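Local coordinates for protein 2-oxoglutarate-dependent dioxygenase DAO (Oryza sativa subsp. indica, PDB 6KUN) that probably catalyses the iron- and 2-oxoglutarate-dependent oxidation of the plant hormone indole-3-acetic acid to inactive 2-oxoindole-3-acetic acid, keeping auxin levels in balance, at residues A55-P60 with M155-Y160; W222-L227 with V257-E262; L179-E184 with G209-N214. All coordinates share one frame; numbering follows the deposited sequence.

Contact 1. Residues A55-P60 with M155-Y160; sequences ALFDLP and MNRYNY. With AKG (2-oxoglutaric acid), chain G.
Phe57, in the last turn of helix 43-57, lays its ring against the backbone and side chain of Arg157 on strand 151-158, the tightly packed part of the contact. The CB of Arg157 sits 3.5 Å from the centroid of the Phe57 ring, almost exactly on the ring normal, a CH-pi contact over the middle of the face. With CG anti to the backbone N (chi1 -172°) and a bend at chi3, the arginine chain runs back past the phenylalanine, its CD reaching 3.4 Å from Phe57 CB, and leaves the guanidinium nearly parallel to the ring, 10° apart, but displaced, its face over the carbonyl O of Phe57. The ring edge meets the strand itself: Phe57 CZ lies 3.4 Å from the carbonyl O of Met155. A flat aromatic suits this slot, and beside it Leu56 CD1 touches the flexible thioether of Met155, CE at 3.7 Å.

Toward solvent the fit is looser. Asp58 OD1 and Arg157 NH1 form a long salt bridge, 3.6 Å, the two planar groups steeply inclined, with one water weakly bonded to both. The stronger charge partner of Arg157 is Glu87 on strand 86-92, which grips NH2.

On the other side of the strand the alternating residues turn to the cosubstrate. Tyr158 OH gives a very short hydrogen bond, 2.5 Å, to O4 of 2-oxoglutarate, while Asn156, held by Tyr86 and Ser244, brings ND2 close to the same oxygen. One strand thus carries a helix on its outside and lines the 2-oxoglutarate pocket within, as in the jelly-roll core of 2-oxoglutarate dioxygenases.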
# COMPACT_ATOMS: atom_id res chain seq x y z
N ALA B 55 11.99 -7.82 -0.47
CA ALA B 55 12.75 -9.05 -0.23
C ALA B 55 14.14 -8.97 -0.86
O ALA B 55 15.13 -9.34 -0.22
CB ALA B 55 11.98 -10.25 -0.78
N LEU B 56 14.24 -8.45 -2.07
CA LEU B 56 15.53 -8.29 -2.71
C LEU B 56 16.44 -7.40 -1.87
O LEU B 56 17.62 -7.69 -1.67
CB LEU B 56 15.39 -7.69 -4.10
CG LEU B 56 14.95 -8.63 -5.19
CD1 LEU B 56 14.87 -7.81 -6.48
CD2 LEU B 56 15.90 -9.84 -5.28
N PHE B 57 15.91 -6.24 -1.44
CA PHE B 57 16.78 -5.32 -0.70
C PHE B 57 17.04 -5.82 0.72
O PHE B 57 18.00 -5.37 1.35
CB PHE B 57 16.22 -3.93 -0.67
CG PHE B 57 16.42 -3.19 -1.96
CD1 PHE B 57 17.69 -2.94 -2.43
CD2 PHE B 57 15.34 -2.78 -2.69
CE1 PHE B 57 17.88 -2.29 -3.62
CE2 PHE B 57 15.53 -2.08 -3.88
CZ PHE B 57 16.80 -1.86 -4.35
N ASP B 58 16.21 -6.72 1.23
CA ASP B 58 16.47 -7.32 2.54
C ASP B 58 17.43 -8.51 2.48
O ASP B 58 17.70 -9.13 3.51
CB ASP B 58 15.17 -7.76 3.20
CG ASP B 58 14.39 -6.59 3.79
OD1 ASP B 58 14.97 -5.49 3.95
OD2 ASP B 58 13.21 -6.78 4.09
N LEU B 59 17.92 -8.85 1.31
CA LEU B 59 18.85 -9.96 1.19
C LEU B 59 20.13 -9.68 1.99
O LEU B 59 20.51 -8.53 2.17
CB LEU B 59 19.18 -10.19 -0.28
CG LEU B 59 18.19 -10.97 -1.15
CD1 LEU B 59 18.64 -10.93 -2.61
CD2 LEU B 59 18.08 -12.41 -0.65
N PRO B 60 20.82 -10.72 2.46
CA PRO B 60 22.14 -10.50 3.05
C PRO B 60 23.12 -9.93 2.04
O PRO B 60 22.97 -10.11 0.83
CB PRO B 60 22.58 -11.92 3.49
CG PRO B 60 21.29 -12.64 3.73
CD PRO B 60 20.34 -12.10 2.68
N MET B 155 15.32 -0.86 -9.74
CA MET B 155 14.72 -1.01 -8.41
C MET B 155 15.66 -0.30 -7.46
O MET B 155 16.88 -0.55 -7.50
CB MET B 155 14.52 -2.48 -8.04
CG MET B 155 13.49 -3.18 -8.92
SD MET B 155 13.45 -5.00 -8.72
CE MET B 155 15.09 -5.50 -9.32
N ASN B 156 15.12 0.63 -6.67
CA ASN B 156 15.96 1.51 -5.87
C ASN B 156 15.59 1.42 -4.38
O ASN B 156 14.42 1.28 -4.02
CB ASN B 156 15.83 3.01 -6.27
CG ASN B 156 15.87 3.25 -7.78
OD1 ASN B 156 16.88 3.03 -8.43
ND2 ASN B 156 14.76 3.74 -8.33
N ARG B 157 16.59 1.60 -3.53
CA ARG B 157 16.36 1.79 -2.10
C ARG B 157 17.26 2.89 -1.57
O ARG B 157 18.48 2.86 -1.78
CB ARG B 157 16.60 0.50 -1.32
CG ARG B 157 16.20 0.58 0.11
CD ARG B 157 16.20 -0.79 0.75
NE ARG B 157 17.50 -1.17 1.26
CZ ARG B 157 17.68 -2.01 2.29
NH1 ARG B 157 16.63 -2.53 2.90
NH2 ARG B 157 18.90 -2.31 2.70
N TYR B 158 16.66 3.87 -0.90
CA TYR B 158 17.39 4.94 -0.22
C TYR B 158 17.29 4.66 1.28
O TYR B 158 16.19 4.62 1.84
CB TYR B 158 16.85 6.33 -0.59
CG TYR B 158 16.81 6.58 -2.10
CD1 TYR B 158 15.82 6.00 -2.88
CD2 TYR B 158 17.76 7.37 -2.73
CE1 TYR B 158 15.77 6.19 -4.24
CE2 TYR B 158 17.73 7.56 -4.10
CZ TYR B 158 16.73 6.98 -4.85
OH TYR B 158 16.67 7.17 -6.21
N ASN B 159 18.42 4.41 1.91
CA ASN B 159 18.44 3.96 3.30
C ASN B 159 18.49 5.16 4.24
O ASN B 159 19.51 5.51 4.83
CB ASN B 159 19.62 3.02 3.52
CG ASN B 159 19.42 1.72 2.79
OD1 ASN B 159 18.43 1.04 3.02
ND2 ASN B 159 20.34 1.41 1.89
N TYR B 160 17.33 5.77 4.39
CA TYR B 160 17.15 6.90 5.27
C TYR B 160 17.23 6.49 6.73
O TYR B 160 16.94 5.34 7.09
CB TYR B 160 15.80 7.55 5.01
CG TYR B 160 15.63 8.17 3.64
CD1 TYR B 160 16.72 8.65 2.92
CD2 TYR B 160 14.36 8.31 3.08
CE1 TYR B 160 16.57 9.24 1.70
CE2 TYR B 160 14.19 8.90 1.85
CZ TYR B 160 15.30 9.36 1.17
OH TYR B 160 15.12 9.95 -0.04
C1 AKG G . 14.65 9.45 -11.06
O1 AKG G . 13.52 8.94 -11.24
O2 AKG G . 15.50 9.53 -11.98
C2 AKG G . 14.99 9.97 -9.74
O5 AKG G . 15.29 11.15 -9.60
C3 AKG G . 14.97 9.05 -8.54
C4 AKG G . 13.75 8.13 -8.63
C5 AKG G . 13.72 7.23 -7.42
O3 AKG G . 12.80 7.37 -6.59
O4 AKG G . 14.62 6.37 -7.29
O HOH W 1 13.87 -3.79 1.80

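Contact 2. Residues W222-L227 with V257-E262; sequences WSNGRL and VSAPGE
Trp222 and Pro260 make the principal apolar contact. Pro260 sets its CD over one face of the indole, 3.9 Å from the centroid of the Trp222 five-membered ring and 11° off its normal, a CH-pi contact in which the two side chains cross at about a right angle. Pro260 CG adds apolar contact, 3.8 Å from Trp222 CE2. Because Trp222 holds CG anti to its N (chi1 177°), the indole swings out beside its own carbonyl, and Pro260 CD also lies 3.1 Å from Trp222 O. Proline suits the place: its CD, next to the ring nitrogen, offers a polarised C-H to the aromatic face. With an alanine in place of Trp222, Pro260 would probably lose the face it packs on and a gap would open beside Phe178, whose ring meets the indole edge to face.

A looser van der Waals contact flanks this pair: Asn224 CB lies 4.0 Å from Ala259 CB, a methyl small enough to let the two backbones come together.

No hydrogen bond crosses between the segments; instead Ala259 CA makes a C-H...O contact of 3.2 Å with Trp222 O, at an angle of 138° at the hydrogen.

Conventional hydrogen bonds shape a type I' turn from Ser223 to Arg226, closed by Arg226 N to Ser223 O; Ser223 OG also accepts from Leu227 N at 2.8 Å. Asn224, at positive phi, is the C-prime residue of a Schellman motif; at Gly225 phi is also positive, and a CB would press on the carbonyl O of Asn224. Asn224 OD1 accepts from Arg271 N and ND2 gives to Leu263 O, tying the turn to the later loop.

The contact seats the end of helix 217-222 on the loop after strand 256-257, which pairs with strand 275-276; Val257 packs on that helix at Val218 and Ala221.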
# COMPACT_ATOMS: atom_id res chain seq x y z
N TRP B 222 13.73 15.14 -29.19
CA TRP B 222 12.89 14.45 -30.17
C TRP B 222 11.62 15.23 -30.47
O TRP B 222 11.09 15.15 -31.59
CB TRP B 222 12.56 13.07 -29.62
CG TRP B 222 11.65 12.24 -30.45
CD1 TRP B 222 12.01 11.28 -31.36
CD2 TRP B 222 10.24 12.25 -30.41
NE1 TRP B 222 10.89 10.72 -31.91
CE2 TRP B 222 9.78 11.29 -31.33
CE3 TRP B 222 9.29 12.98 -29.67
CZ2 TRP B 222 8.44 11.04 -31.54
CZ3 TRP B 222 7.97 12.72 -29.87
CH2 TRP B 222 7.55 11.77 -30.80
N SER B 223 11.09 15.96 -29.51
CA SER B 223 9.84 16.67 -29.72
C SER B 223 10.05 18.07 -30.31
O SER B 223 9.11 18.84 -30.41
CB SER B 223 9.07 16.77 -28.42
OG SER B 223 9.68 17.71 -27.55
N ASN B 224 11.28 18.38 -30.67
CA ASN B 224 11.68 19.68 -31.16
C ASN B 224 11.35 20.79 -30.19
O ASN B 224 10.90 21.85 -30.59
CB ASN B 224 11.07 20.01 -32.51
CG ASN B 224 11.81 21.12 -33.19
OD1 ASN B 224 13.03 21.13 -33.21
ND2 ASN B 224 11.07 22.12 -33.66
N GLY B 225 11.55 20.54 -28.91
CA GLY B 225 11.29 21.54 -27.90
C GLY B 225 9.89 21.56 -27.34
O GLY B 225 9.62 22.35 -26.44
N ARG B 226 8.99 20.72 -27.84
CA ARG B 226 7.59 20.80 -27.44
C ARG B 226 7.28 20.10 -26.12
O ARG B 226 6.27 20.41 -25.47
CB ARG B 226 6.73 20.21 -28.56
CG ARG B 226 6.71 21.06 -29.80
CD ARG B 226 6.04 20.36 -30.96
NE ARG B 226 6.13 21.23 -32.14
CZ ARG B 226 5.36 22.30 -32.32
NH1 ARG B 226 4.45 22.62 -31.41
NH2 ARG B 226 5.49 23.05 -33.41
N LEU B 227 8.08 19.17 -25.70
CA LEU B 227 7.85 18.48 -24.41
C LEU B 227 8.98 18.85 -23.46
O LEU B 227 10.16 18.77 -23.84
CB LEU B 227 7.80 16.97 -24.60
CG LEU B 227 6.84 16.36 -25.61
CD1 LEU B 227 7.06 14.87 -25.69
CD2 LEU B 227 5.43 16.66 -25.26
N VAL B 257 18.97 10.42 -32.10
CA VAL B 257 17.93 11.33 -31.63
C VAL B 257 17.73 12.40 -32.70
O VAL B 257 18.59 13.26 -32.90
CB VAL B 257 18.31 11.95 -30.28
CG1 VAL B 257 17.18 12.86 -29.81
CG2 VAL B 257 18.61 10.86 -29.25
N SER B 258 16.57 12.37 -33.37
CA SER B 258 16.23 13.39 -34.35
C SER B 258 14.73 13.63 -34.38
O SER B 258 13.94 12.70 -34.53
CB SER B 258 16.70 12.98 -35.75
OG SER B 258 16.46 14.06 -36.66
N ALA B 259 14.33 14.89 -34.21
CA ALA B 259 12.93 15.23 -34.18
C ALA B 259 12.26 14.82 -35.48
O ALA B 259 12.90 14.87 -36.54
CB ALA B 259 12.75 16.73 -33.94
N PRO B 260 11.01 14.36 -35.44
CA PRO B 260 10.27 14.13 -36.69
C PRO B 260 9.93 15.43 -37.41
O PRO B 260 9.70 16.47 -36.79
CB PRO B 260 9.01 13.40 -36.20
CG PRO B 260 9.38 12.84 -34.81
CD PRO B 260 10.32 13.83 -34.24
N GLY B 261 9.87 15.35 -38.73
CA GLY B 261 9.47 16.50 -39.54
C GLY B 261 8.29 17.33 -39.06
O GLY B 261 8.35 18.57 -39.08
N GLU B 262 7.20 16.71 -38.61
CA GLU B 262 5.96 17.45 -38.41
C GLU B 262 5.98 18.33 -37.16
O GLU B 262 5.02 19.09 -36.94
CB GLU B 262 4.75 16.50 -38.33
CG GLU B 262 4.51 15.65 -39.57
CD GLU B 262 5.25 14.31 -39.53
OE1 GLU B 262 6.45 14.28 -39.14
OE2 GLU B 262 4.62 13.30 -39.89

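Contact 3. Residues L179-E184 with G209-N214; sequences LTVLQE and GSFVVN
Four backbone hydrogen bonds join Thr180 to Asn214 and Leu182 to Val212, two in each pair. Leu182 N reaches Val212 O at 2.8 Å with an N-H...O angle of 163°, and Val212 N returns to Leu182 O at 3.0 Å; in the other pair Thr180 N meets Asn214 O at 2.8 Å and Asn214 N meets Thr180 O. Between them Val181 and Val213 form a non-hydrogen-bonded pair, and C-H...O contacts accompany the pairing, such as Val213 CA to Thr180 O, 3.2 Å. Where the strand pairing ends, a water bridges Glu184 N and Ser210 O.

The side chains sort by face. Beta-branched Val181 and Val213 suit the extended backbone and lie against each other, CG2 to CG2, 4.2 Å apart. Val181 CG1 also leans on Phe211 CB at 3.7 Å. The amide of Gln183 lies over one face of the Phe211 ring, NE2 3.5 Å from CE1 and the planes 16° apart; a bend at chi2 (118°) folds it there. Behind this face runs helix 111-138, which Leu179, Val181 and Phe211 touch.

Thr180, Leu182, Val212 and Asn214 occupy the other face. The hydroxyl of Thr180 is hydrogen-bonded to Asp175, a predicted iron ligand, and so probably helps to position that carboxylate, whereas apolar Leu182 presents its side chain to 2-oxoglutarate. An antiparallel pair with one face packed on a helix and the other lining the cosubstrate pocket and the predicted iron site is characteristic of the major sheet of the double-stranded beta-helix, or jelly roll, of this oxygenase family.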
# COMPACT_ATOMS: atom_id res chain seq x y z
N LEU B 179 11.38 9.13 -21.83
CA LEU B 179 10.31 9.13 -20.84
C LEU B 179 10.69 8.16 -19.74
O LEU B 179 11.33 7.14 -20.01
CB LEU B 179 8.98 8.64 -21.41
CG LEU B 179 8.25 9.53 -22.40
CD1 LEU B 179 7.04 8.81 -22.93
CD2 LEU B 179 7.89 10.84 -21.76
N THR B 180 10.23 8.44 -18.52
CA THR B 180 10.44 7.57 -17.39
C THR B 180 9.13 7.32 -16.67
O THR B 180 8.39 8.27 -16.40
CB THR B 180 11.44 8.19 -16.41
OG1 THR B 180 12.64 8.48 -17.11
CG2 THR B 180 11.74 7.17 -15.29
N VAL B 181 8.84 6.04 -16.36
CA VAL B 181 7.67 5.69 -15.57
C VAL B 181 8.15 5.24 -14.20
O VAL B 181 8.95 4.31 -14.11
CB VAL B 181 6.79 4.61 -16.22
CG1 VAL B 181 5.53 4.40 -15.37
CG2 VAL B 181 6.40 5.01 -17.60
N LEU B 182 7.64 5.87 -13.15
CA LEU B 182 8.09 5.64 -11.78
C LEU B 182 6.93 5.10 -10.95
O LEU B 182 5.79 5.57 -11.07
CB LEU B 182 8.60 6.95 -11.14
CG LEU B 182 9.67 7.79 -11.81
CD1 LEU B 182 9.80 9.13 -11.08
CD2 LEU B 182 11.00 7.08 -11.84
N GLN B 183 7.25 4.17 -10.05
CA GLN B 183 6.34 3.72 -9.00
C GLN B 183 6.98 4.04 -7.65
O GLN B 183 7.92 3.37 -7.23
CB GLN B 183 6.07 2.22 -9.13
CG GLN B 183 5.26 1.64 -7.98
CD GLN B 183 3.93 1.06 -8.43
OE1 GLN B 183 3.80 -0.15 -8.60
NE2 GLN B 183 2.95 1.93 -8.64
N GLU B 184 6.47 5.07 -6.98
CA GLU B 184 7.08 5.59 -5.76
C GLU B 184 6.56 4.82 -4.56
O GLU B 184 5.51 4.17 -4.60
CB GLU B 184 6.79 7.09 -5.62
CG GLU B 184 7.52 7.80 -4.46
CD GLU B 184 7.29 9.31 -4.48
OE1 GLU B 184 6.54 9.78 -5.35
OE2 GLU B 184 7.86 10.01 -3.62
N GLY B 209 -1.19 2.84 -6.32
CA GLY B 209 -1.63 2.24 -7.56
C GLY B 209 -1.50 3.09 -8.81
O GLY B 209 -1.88 2.63 -9.89
N SER B 210 -1.01 4.34 -8.70
CA SER B 210 -0.77 5.19 -9.85
C SER B 210 0.73 5.29 -10.08
O SER B 210 1.54 5.03 -9.18
CB SER B 210 -1.32 6.61 -9.66
OG SER B 210 -0.36 7.42 -9.00
N PHE B 211 1.09 5.65 -11.31
CA PHE B 211 2.48 5.84 -11.73
C PHE B 211 2.69 7.31 -12.06
O PHE B 211 1.75 8.01 -12.41
CB PHE B 211 2.80 4.95 -12.96
CG PHE B 211 2.75 3.45 -12.68
CD1 PHE B 211 3.84 2.78 -12.20
CD2 PHE B 211 1.62 2.71 -12.97
CE1 PHE B 211 3.82 1.41 -11.94
CE2 PHE B 211 1.58 1.33 -12.73
CZ PHE B 211 2.69 0.68 -12.21
N VAL B 212 3.92 7.77 -11.91
CA VAL B 212 4.36 9.09 -12.36
C VAL B 212 5.16 8.93 -13.63
O VAL B 212 6.03 8.04 -13.70
CB VAL B 212 5.19 9.78 -11.26
CG1 VAL B 212 5.68 11.14 -11.70
CG2 VAL B 212 4.38 9.86 -9.98
N VAL B 213 4.91 9.78 -14.62
CA VAL B 213 5.67 9.83 -15.85
C VAL B 213 6.45 11.14 -15.91
O VAL B 213 5.88 12.21 -15.67
CB VAL B 213 4.77 9.65 -17.08
CG1 VAL B 213 5.64 9.67 -18.36
CG2 VAL B 213 3.94 8.37 -16.95
N ASN B 214 7.74 11.05 -16.20
CA ASN B 214 8.58 12.24 -16.39
C ASN B 214 9.18 12.24 -17.78
O ASN B 214 9.69 11.21 -18.26
CB ASN B 214 9.76 12.27 -15.35
CG ASN B 214 9.27 12.59 -13.94
OD1 ASN B 214 8.18 13.10 -13.75
ND2 ASN B 214 10.10 12.28 -12.95
O HOH W 2 3.69 6.09 -7.92

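Overall arrangement
Contacts 1 and 3 share the large mixed sheet. In its order, strands 211-215 and 179-183 of contact 3 are followed by 242-249 and then 151-158, the strand of contact 1, so strand 242-249 stands between them. Their centres are about 19 Å apart and their nearest atoms about 6 Å, and both reach the 2-oxoglutarate pocket. The centre of contact 2 is about 38 Å from that of contact 1, across the middle of the chain, and about 22 Å from that of contact 3. Along the sequence they run 1, 3, 2. They join an N-terminal helix to the sheet, knit its middle, and seat helix 217-222 on a later loop away from the active site.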